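Local coordinates for endoglucanase E-5 (Thermobifida fusca, PDB 2CKS), which catalyses the endohydrolysis of (1->4)-beta-D-glucosidic linkages in cellulose, lichenin and cereal beta-D-glucans through its family 5 glycoside hydrolase catalytic domain, at residues Gly93-Val98 against Asn131-Ile136. Numbering follows the deposited sequence.
Sequences GLYVIV and NVLYEI
In the (beta/alpha)8 barrel of this family 5 catalytic domain, Val96, Ile97 and Val98 pair in parallel with Val132, Leu133 and Tyr134, and the two strands are joined by helix 112-126 in a beta-alpha-beta crossover. Four backbone hydrogen bonds zip them together: Val96 N to Asn131 O, Leu133 N to Val96 O at 2.8 Å, Val98 N to Leu133 O, and Glu135 N to Val98 O. The pairing illustrates how a barrel separates its two faces. On the outer one, Val98 CG2 meets Val132 CG1 at 3.8 Å under helix 75-90, while that same CG1 also sits over one face of the Tyr134 ring, toward its rim. On the inner one, Ile97 CG1 rests against Leu133 CB.

At the start of the pairing a side chain adds a fifth bond: Asn131 ND2 donates to Leu94 O over 2.9 Å, with the acceptor nearly in the amide plane. Its CG sits between backbone N and carbonyl carbon (chi1 65°), which turns the amide toward Leu94, and Thr90 OG1 is a second partner of ND2. Asn131 CB meanwhile packs 3.7 Å from Tyr95 CD2. A leucine in place of Asn131 would probably leave Leu94 O without this donor and Thr90 OG1 without its amide mate.

Toward the catalytic end, Glu135 lies near the probable nucleophile Glu231. The carboxylate of Glu135 is held by a salt bridge from OE2 to Arg61 and a hydrogen bond from OE1 to Thr230. The extended chain, CG anti to the backbone N (chi1 -180°), runs across Ile97, whose CG2 touches Glu135 OE2 at 3.4 Å.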
loop_
_atom_site.group_PDB
_atom_site.type_symbol
_atom_site.label_atom_id
_atom_site.label_comp_id
_atom_site.label_asym_id
_atom_site.label_seq_id
_atom_site.Cartn_x
_atom_site.Cartn_y
_atom_site.Cartn_z
ATOM N N GLY A 93 16.997 -2.221 2.043
ATOM C CA GLY A 93 16.542 -2.467 3.398
ATOM C C GLY A 93 15.099 -2.138 3.672
ATOM O O GLY A 93 14.721 -1.936 4.830
ATOM N N LEU A 94 14.291 -2.098 2.616
ATOM C CA LEU A 94 12.873 -1.759 2.712
ATOM C C LEU A 94 11.959 -2.970 2.671
ATOM O O LEU A 94 12.204 -3.921 1.926
ATOM C CB LEU A 94 12.468 -0.859 1.551
ATOM C CG LEU A 94 13.216 0.457 1.402
ATOM C CD1 LEU A 94 12.814 1.125 0.084
ATOM C CD2 LEU A 94 12.929 1.332 2.595
ATOM N N TYR A 95 10.890 -2.912 3.453
ATOM C CA TYR A 95 9.748 -3.785 3.238
ATOM C C TYR A 95 9.096 -3.394 1.931
ATOM O O TYR A 95 9.212 -2.255 1.479
ATOM C CB TYR A 95 8.758 -3.703 4.404
ATOM C CG TYR A 95 9.369 -4.315 5.634
ATOM C CD1 TYR A 95 10.082 -3.547 6.546
ATOM C CD2 TYR A 95 9.284 -5.676 5.857
ATOM C CE1 TYR A 95 10.677 -4.125 7.653
ATOM C CE2 TYR A 95 9.885 -6.255 6.951
ATOM C CZ TYR A 95 10.565 -5.484 7.848
ATOM O OH TYR A 95 11.182 -6.046 8.943
ATOM N N VAL A 96 8.440 -4.355 1.302
ATOM C CA VAL A 96 7.810 -4.122 0.014
ATOM C C VAL A 96 6.395 -4.638 0.041
ATOM O O VAL A 96 6.168 -5.772 0.464
ATOM C CB VAL A 96 8.535 -4.857 -1.106
ATOM C CG1 VAL A 96 7.882 -4.530 -2.452
ATOM C CG2 VAL A 96 9.971 -4.468 -1.127
ATOM N N ILE A 97 5.449 -3.815 -0.398
ATOM C CA ILE A 97 4.097 -4.280 -0.656
ATOM C C ILE A 97 3.928 -4.436 -2.151
ATOM O O ILE A 97 4.132 -3.486 -2.898
ATOM C CB ILE A 97 3.060 -3.286 -0.141
ATOM C CG1 ILE A 97 3.241 -3.078 1.356
ATOM C CG2 ILE A 97 1.650 -3.774 -0.492
ATOM C CD1 ILE A 97 2.356 -2.013 1.938
ATOM N N VAL A 98 3.555 -5.636 -2.585
ATOM C CA VAL A 98 3.261 -5.892 -3.984
ATOM C C VAL A 98 1.778 -5.631 -4.176
ATOM O O VAL A 98 0.941 -6.381 -3.667
ATOM C CB VAL A 98 3.611 -7.326 -4.360
ATOM C CG1 VAL A 98 3.258 -7.616 -5.823
ATOM C CG2 VAL A 98 5.096 -7.584 -4.078
ATOM N N ASN A 131 10.474 -9.884 3.833
ATOM C CA ASN A 131 10.133 -8.464 3.822
ATOM C C ASN A 131 9.080 -8.081 2.796
ATOM O O ASN A 131 8.845 -6.897 2.571
ATOM C CB ASN A 131 11.401 -7.625 3.575
ATOM C CG ASN A 131 12.005 -7.868 2.199
ATOM O OD1 ASN A 131 12.257 -9.009 1.818
ATOM N ND2 ASN A 131 12.239 -6.795 1.443
ATOM N N VAL A 132 8.446 -9.077 2.193
ATOM C CA VAL A 132 7.462 -8.857 1.140
ATOM C C VAL A 132 6.063 -9.166 1.682
ATOM O O VAL A 132 5.838 -10.221 2.281
ATOM C CB VAL A 132 7.764 -9.749 -0.075
ATOM C CG1 VAL A 132 6.786 -9.483 -1.200
ATOM C CG2 VAL A 132 9.203 -9.522 -0.564
ATOM N N LEU A 133 5.150 -8.211 1.497
ATOM C CA LEU A 133 3.734 -8.333 1.826
ATOM C C LEU A 133 2.955 -8.257 0.505
ATOM O O LEU A 133 3.360 -7.567 -0.427
ATOM C CB LEU A 133 3.288 -7.191 2.739
ATOM C CG LEU A 133 3.931 -7.084 4.123
ATOM C CD1 LEU A 133 5.295 -6.420 4.058
ATOM C CD2 LEU A 133 3.016 -6.318 5.080
ATOM N N TYR A 134 1.843 -8.971 0.427
ATOM C CA TYR A 134 1.069 -9.095 -0.811
ATOM C C TYR A 134 -0.271 -8.406 -0.672
ATOM O O TYR A 134 -1.057 -8.769 0.190
ATOM C CB TYR A 134 0.838 -10.575 -1.129
ATOM C CG TYR A 134 2.110 -11.342 -1.344
ATOM C CD1 TYR A 134 2.643 -11.471 -2.601
ATOM C CD2 TYR A 134 2.798 -11.912 -0.286
ATOM C CE1 TYR A 134 3.811 -12.165 -2.814
ATOM C CE2 TYR A 134 3.977 -12.606 -0.498
ATOM C CZ TYR A 134 4.473 -12.728 -1.763
ATOM O OH TYR A 134 5.649 -13.411 -1.979
ATOM N N GLU A 135 -0.532 -7.414 -1.512
ATOM C CA GLU A 135 -1.793 -6.679 -1.495
ATOM C C GLU A 135 -2.603 -7.138 -2.707
ATOM O O GLU A 135 -2.314 -6.757 -3.832
ATOM C CB GLU A 135 -1.537 -5.172 -1.535
ATOM C CG GLU A 135 -2.806 -4.323 -1.520
ATOM C CD GLU A 135 -2.536 -2.836 -1.388
ATOM O OE1 GLU A 135 -3.515 -2.078 -1.213
ATOM O OE2 GLU A 135 -1.353 -2.422 -1.443
ATOM N N ILE A 136 -3.624 -7.952 -2.468
ATOM C CA ILE A 136 -4.246 -8.734 -3.548
ATOM C C ILE A 136 -5.367 -8.035 -4.335
ATOM O O ILE A 136 -5.785 -8.539 -5.375
ATOM C CB ILE A 136 -4.734 -10.098 -3.021
ATOM C CG1 ILE A 136 -5.762 -9.912 -1.901
ATOM C CG2 ILE A 136 -3.542 -10.939 -2.574
ATOM C CD1 ILE A 136 -6.501 -11.179 -1.542
#